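Local coordinates for probable Rab-related GTPase (Acanthamoeba polyphaga mimivirus, PDB 5XC5), which binds GTP and magnesium as a Rab-family small GTPase and may take part in protein transport, at residues V88-R91 with E92-D95; K136-C139 with R140-C144. The protein carries 1 engineered substitution. All blocks are in the same frame, centred on the assembly; numbering follows the deposited sequence.

Contact 1: V88-R91 with E92-D95; sequences VTDR and ESFD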
loop_
_atom_site.group_PDB
_atom_site.type_symbol
_atom_site.label_atom_id
_atom_site.label_comp_id
_atom_site.label_asym_id
_atom_site.label_seq_id
_atom_site.Cartn_x
_atom_site.Cartn_y
_atom_site.Cartn_z
ATOM N N VAL A 88 12.025 2.297 -2.997
ATOM C CA VAL A 88 12.825 3.519 -3.111
ATOM C C VAL A 88 14.046 3.359 -4.009
ATOM O O VAL A 88 14.585 4.367 -4.482
ATOM C CB VAL A 88 13.223 4.111 -1.740
ATOM C CG1 VAL A 88 11.998 4.604 -0.986
ATOM C CG2 VAL A 88 14.001 3.089 -0.923
ATOM N N THR A 89 14.510 2.127 -4.244
ATOM C CA THR A 89 15.631 1.896 -5.156
ATOM C C THR A 89 15.190 1.606 -6.581
ATOM O O THR A 89 16.046 1.491 -7.460
ATOM C CB THR A 89 16.507 0.719 -4.692
ATOM O OG1 THR A 89 15.791 -0.515 -4.851
ATOM C CG2 THR A 89 16.918 0.869 -3.249
ATOM N N ASP A 90 13.899 1.433 -6.816
ATOM C CA ASP A 90 13.358 0.987 -8.099
ATOM C C ASP A 90 12.668 2.202 -8.712
ATOM O O ASP A 90 11.502 2.487 -8.418
ATOM C CB ASP A 90 12.409 -0.186 -7.858
ATOM C CG ASP A 90 11.879 -0.807 -9.133
ATOM O OD1 ASP A 90 11.930 -0.166 -10.205
ATOM O OD2 ASP A 90 11.360 -1.941 -9.040
ATOM N N ARG A 91 13.394 2.912 -9.577
ATOM C CA ARG A 91 12.883 4.157 -10.135
ATOM C C ARG A 91 11.611 3.934 -10.946
ATOM O O ARG A 91 10.661 4.721 -10.856
ATOM C CB ARG A 91 13.955 4.798 -11.015
ATOM C CG ARG A 91 13.521 6.102 -11.611
ATOM C CD ARG A 91 13.338 7.129 -10.521
ATOM N NE ARG A 91 12.543 8.269 -10.959
ATOM C CZ ARG A 91 12.568 9.463 -10.379
ATOM N NH1 ARG A 91 11.806 10.443 -10.846
ATOM N NH2 ARG A 91 13.365 9.687 -9.342
ATOM N N GLU A 92 11.582 2.880 -11.760
ATOM C CA GLU A 92 10.382 2.589 -12.535
ATOM C C GLU A 92 9.186 2.347 -11.621
ATOM O O GLU A 92 8.066 2.762 -11.935
ATOM C CB GLU A 92 10.637 1.390 -13.446
ATOM C CG GLU A 92 9.438 0.945 -14.262
ATOM C CD GLU A 92 9.738 -0.275 -15.125
ATOM O OE1 GLU A 92 10.704 -1.015 -14.812
ATOM O OE2 GLU A 92 9.002 -0.500 -16.111
ATOM N N SER A 93 9.400 1.687 -10.476
ATOM C CA SER A 93 8.283 1.442 -9.568
ATOM C C SER A 93 7.711 2.751 -9.033
ATOM O O SER A 93 6.491 2.869 -8.832
ATOM C CB SER A 93 8.685 0.476 -8.442
ATOM O OG SER A 93 9.374 1.109 -7.375
ATOM N N PHE A 94 8.570 3.747 -8.811
ATOM C CA PHE A 94 8.078 5.064 -8.416
ATOM C C PHE A 94 7.338 5.749 -9.562
ATOM O O PHE A 94 6.248 6.295 -9.369
ATOM C CB PHE A 94 9.209 5.950 -7.893
ATOM C CG PHE A 94 8.769 7.346 -7.603
ATOM C CD1 PHE A 94 7.973 7.620 -6.500
ATOM C CD2 PHE A 94 9.124 8.383 -8.451
ATOM C CE1 PHE A 94 7.538 8.905 -6.243
ATOM C CE2 PHE A 94 8.701 9.678 -8.195
ATOM C CZ PHE A 94 7.909 9.942 -7.094
ATOM N N ASP A 95 7.914 5.741 -10.767
ATOM C CA ASP A 95 7.208 6.340 -11.892
ATOM C C ASP A 95 5.854 5.671 -12.117
ATOM O O ASP A 95 4.887 6.339 -12.505
ATOM C CB ASP A 95 8.072 6.300 -13.158
ATOM C CG ASP A 95 9.365 7.095 -13.020
ATOM O OD1 ASP A 95 9.410 8.072 -12.245
ATOM O OD2 ASP A 95 10.350 6.747 -13.708
HETATM O O HOH W 1 11.024 -2.103 -12.170
HETATM O O HOH W 2 12.360 8.738 -13.990
#

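Contact 2: K136-C139 with R140-C144; sequences KKFC and RDNDC. With ACT (acetate ion), chain E.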
loop_
_atom_site.group_PDB
_atom_site.type_symbol
_atom_site.label_atom_id
_atom_site.label_comp_id
_atom_site.label_asym_id
_atom_site.label_seq_id
_atom_site.Cartn_x
_atom_site.Cartn_y
_atom_site.Cartn_z
ATOM N N LYS A 136 7.341 13.807 -1.782
ATOM C CA LYS A 136 6.418 14.783 -1.210
ATOM C C LYS A 136 5.759 15.627 -2.294
ATOM O O LYS A 136 4.549 15.884 -2.240
ATOM C CB LYS A 136 7.149 15.674 -0.209
ATOM C CG LYS A 136 7.601 14.962 1.059
ATOM C CD LYS A 136 8.451 15.873 1.933
ATOM C CE LYS A 136 9.077 15.112 3.090
ATOM N NZ LYS A 136 8.113 14.840 4.196
ATOM N N LYS A 137 6.539 16.066 -3.283
ATOM C CA LYS A 137 5.983 16.874 -4.363
ATOM C C LYS A 137 4.964 16.088 -5.180
ATOM O O LYS A 137 3.885 16.601 -5.505
ATOM C CB LYS A 137 7.110 17.389 -5.254
ATOM C CG LYS A 137 6.626 18.061 -6.524
ATOM C CD LYS A 137 5.788 19.296 -6.217
ATOM C CE LYS A 137 5.982 20.365 -7.281
ATOM N NZ LYS A 137 5.716 19.798 -8.633
ATOM N N PHE A 138 5.272 14.831 -5.509
ATOM C CA PHE A 138 4.303 14.013 -6.223
ATOM C C PHE A 138 2.983 13.943 -5.464
ATOM O O PHE A 138 1.905 14.114 -6.040
ATOM C CB PHE A 138 4.855 12.602 -6.462
ATOM C CG PHE A 138 3.835 11.671 -7.036
ATOM C CD1 PHE A 138 3.657 11.589 -8.406
ATOM C CD2 PHE A 138 3.009 10.920 -6.210
ATOM C CE1 PHE A 138 2.694 10.762 -8.942
ATOM C CE2 PHE A 138 2.033 10.095 -6.739
ATOM C CZ PHE A 138 1.877 10.016 -8.110
ATOM N N CYS A 139 3.045 13.668 -4.163
ATOM C CA CYS A 139 1.812 13.504 -3.405
ATOM C C CYS A 139 1.058 14.820 -3.275
ATOM O O CYS A 139 -0.180 14.834 -3.294
ATOM C CB CYS A 139 2.104 12.870 -2.045
ATOM S SG CYS A 139 2.747 11.177 -2.178
ATOM N N ARG A 140 1.787 15.937 -3.162
ATOM C CA ARG A 140 1.135 17.239 -3.088
ATOM C C ARG A 140 0.296 17.507 -4.326
ATOM O O ARG A 140 -0.698 18.230 -4.250
ATOM C CB ARG A 140 2.179 18.344 -2.918
ATOM C CG ARG A 140 1.593 19.752 -2.701
ATOM C CD ARG A 140 0.797 19.776 -1.414
ATOM N NE ARG A 140 0.160 21.060 -1.128
ATOM C CZ ARG A 140 -1.011 21.434 -1.628
ATOM N NH1 ARG A 140 -1.652 20.637 -2.469
ATOM N NH2 ARG A 140 -1.537 22.604 -1.295
ATOM N N ASP A 141 0.668 16.920 -5.461
ATOM C CA ASP A 141 0.016 17.159 -6.742
ATOM C C ASP A 141 -1.080 16.157 -7.070
ATOM O O ASP A 141 -1.833 16.379 -8.024
ATOM C CB ASP A 141 1.057 17.116 -7.870
ATOM C CG ASP A 141 2.023 18.290 -7.828
ATOM O OD1 ASP A 141 1.727 19.286 -7.135
ATOM O OD2 ASP A 141 3.079 18.211 -8.494
ATOM N N ASN A 142 -1.203 15.066 -6.314
ATOM C CA ASN A 142 -2.063 13.964 -6.722
ATOM C C ASN A 142 -3.075 13.569 -5.652
ATOM O O ASN A 142 -3.584 12.449 -5.682
ATOM C CB ASN A 142 -1.225 12.769 -7.183
ATOM C CG ASN A 142 -0.539 13.033 -8.511
ATOM O OD1 ASN A 142 -1.175 12.975 -9.563
ATOM N ND2 ASN A 142 0.751 13.342 -8.468
ATOM N N ASP A 143 -3.373 14.465 -4.711
ATOM C CA ASP A 143 -4.444 14.253 -3.740
ATOM C C ASP A 143 -4.259 12.942 -2.976
ATOM O O ASP A 143 -5.164 12.114 -2.880
ATOM C CB ASP A 143 -5.816 14.338 -4.413
ATOM C CG ASP A 143 -6.966 14.310 -3.426
ATOM O OD1 ASP A 143 -6.781 14.720 -2.257
ATOM O OD2 ASP A 143 -8.064 13.873 -3.830
ATOM N N CYS A 144 -3.057 12.751 -2.443
ATOM C CA CYS A 144 -2.729 11.540 -1.705
ATOM C C CYS A 144 -1.666 11.877 -0.670
ATOM O O CYS A 144 -1.030 12.932 -0.719
ATOM C CB CYS A 144 -2.280 10.401 -2.636
ATOM S SG CYS A 144 -0.787 10.740 -3.605
HETATM C C ACT E . -4.762 22.674 -2.776
HETATM O O ACT E . -4.352 21.501 -2.724
HETATM O OXT ACT E . -3.945 23.591 -2.563
HETATM C CH3 ACT E . -6.186 22.962 -3.078
HETATM O O HOH W 3 -2.219 15.660 -1.562
#

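Contact 1: V88-R91 with E92-D95
Asp90 and Ser93 meet at the N-terminus of helix 91-107, where Asp90 is the N-cap. Its side chain accepts from the first turn: Ser93 N donates to Asp90 OD1 at 3.1 Å, arriving from above the carboxylate plane and not within it. With CG anti to the backbone N (chi1 -175°), the carboxylate lies over the first-turn amides of the helix, whose dipole would probably favour its negative charge. The carbonyl of the same residue is gripped twice. Ser93 OG gives its proton to Asp90 O at 2.7 Å, in the carbonyl plane and on a lone pair, and Phe94 N bonds to that oxygen at 3.2 Å. One residue on, Asp95 N bonds to Arg91 O. Ser93 OG also takes the amide of Asp87, tying the helix start to strand 81-87, while the Ser93 side chain touches Val16 of the P-loop in this Ras-like nucleotide-binding fold.

A long, weak salt bridge joins Arg91 NE to Asp95 OD1 at 3.4 Å, the guanidinium and carboxylate planes 66° apart. The stronger partner of Arg91 is Glu134, reached by NH2, which also bonds to Arg129 O; the arginine thus ties the start of helix 91-107 to helix 132-141, through Glu134, and to the loop before it.

Phe94 lies alongside Arg91, its CD2 over the centre of one guanidinium face, with the two planes 72° apart; its ring also meets Phe86 edge-to-face. Water 2 spans the Arg91-Asp95 pair, donating to Asp95 OD2 at 2.8 Å and accepting a weak bond from Arg91 NE.

Contact 2: K136-C139 with R140-C144
The backbone of Lys136-Cys139 continues without a break into Arg140-Cys144, where helix 132-141 ends and a loop leads to strand 145-148 in a beta-alpha-beta unit of the Ras-like fold. Arg140 N still makes a regular helical bond to Lys136 O (2.9 Å), but the following amides shift to three-residue spacing: Asp141 N bonds to Phe138 O, with only a weak second bond to Lys137 O, and Asn142 N bonds to Cys139 O. Asp143 then has positive phi (55°), and the chain turns toward the strand.

The Asn142 side chain adds a second bond to the Phe138 carbonyl: ND2 donates to Phe138 O at 2.8 Å from the face opposite Asp141 N. The same nitrogen lies 3.2 Å above the Phe138 ring plane, offset toward the rim, with amide and ring planes 28° apart. Cys144 SG approaches the ring obliquely, a sulfur-aromatic contact. Phe138 itself packs on Val97, Tyr98 and Ile101 of helix 91-107.

Inward, Cys139 SG and Cys144 SG touch at 3.8 Å, too far for a disulfide, and both residues pack on Val116 of strand 113-119. On the outer side, Lys137 bends at chi2, chi3 and chi4 to bring NZ to the syn lone pair of Asp141 OD2, a 3.1 Å salt bridge. Arg140 clasps an acetate, probably from the crystallisation liquor, edge-on: NH1 bonds to O at 2.8 Å and NH2 to OXT at 2.9 Å.

How the contacts relate
Contact 1 precedes contact 2 along the chain, and their centres lie about 16 Å apart. One begins helix 91-107 after strand 81-87; the other ends helix 132-141 before strand 145-148. Both strands belong to the same mixed sheet, with strand 113-119 between them, and the two helices pack against each other. The contacts meet directly where Phe94 CZ packs on Phe138 CB at 4.1 Å. Residues 88-95 lie nearer the nucleotide, the Ser93 side chain about 9 Å from the bound GTP without touching it, whereas residues 136-144 form a more exposed helix end. The two contacts thus mark opposite ends of neighbouring helices, one beginning near the P-loop, the other ending beside outermost strand 145-148.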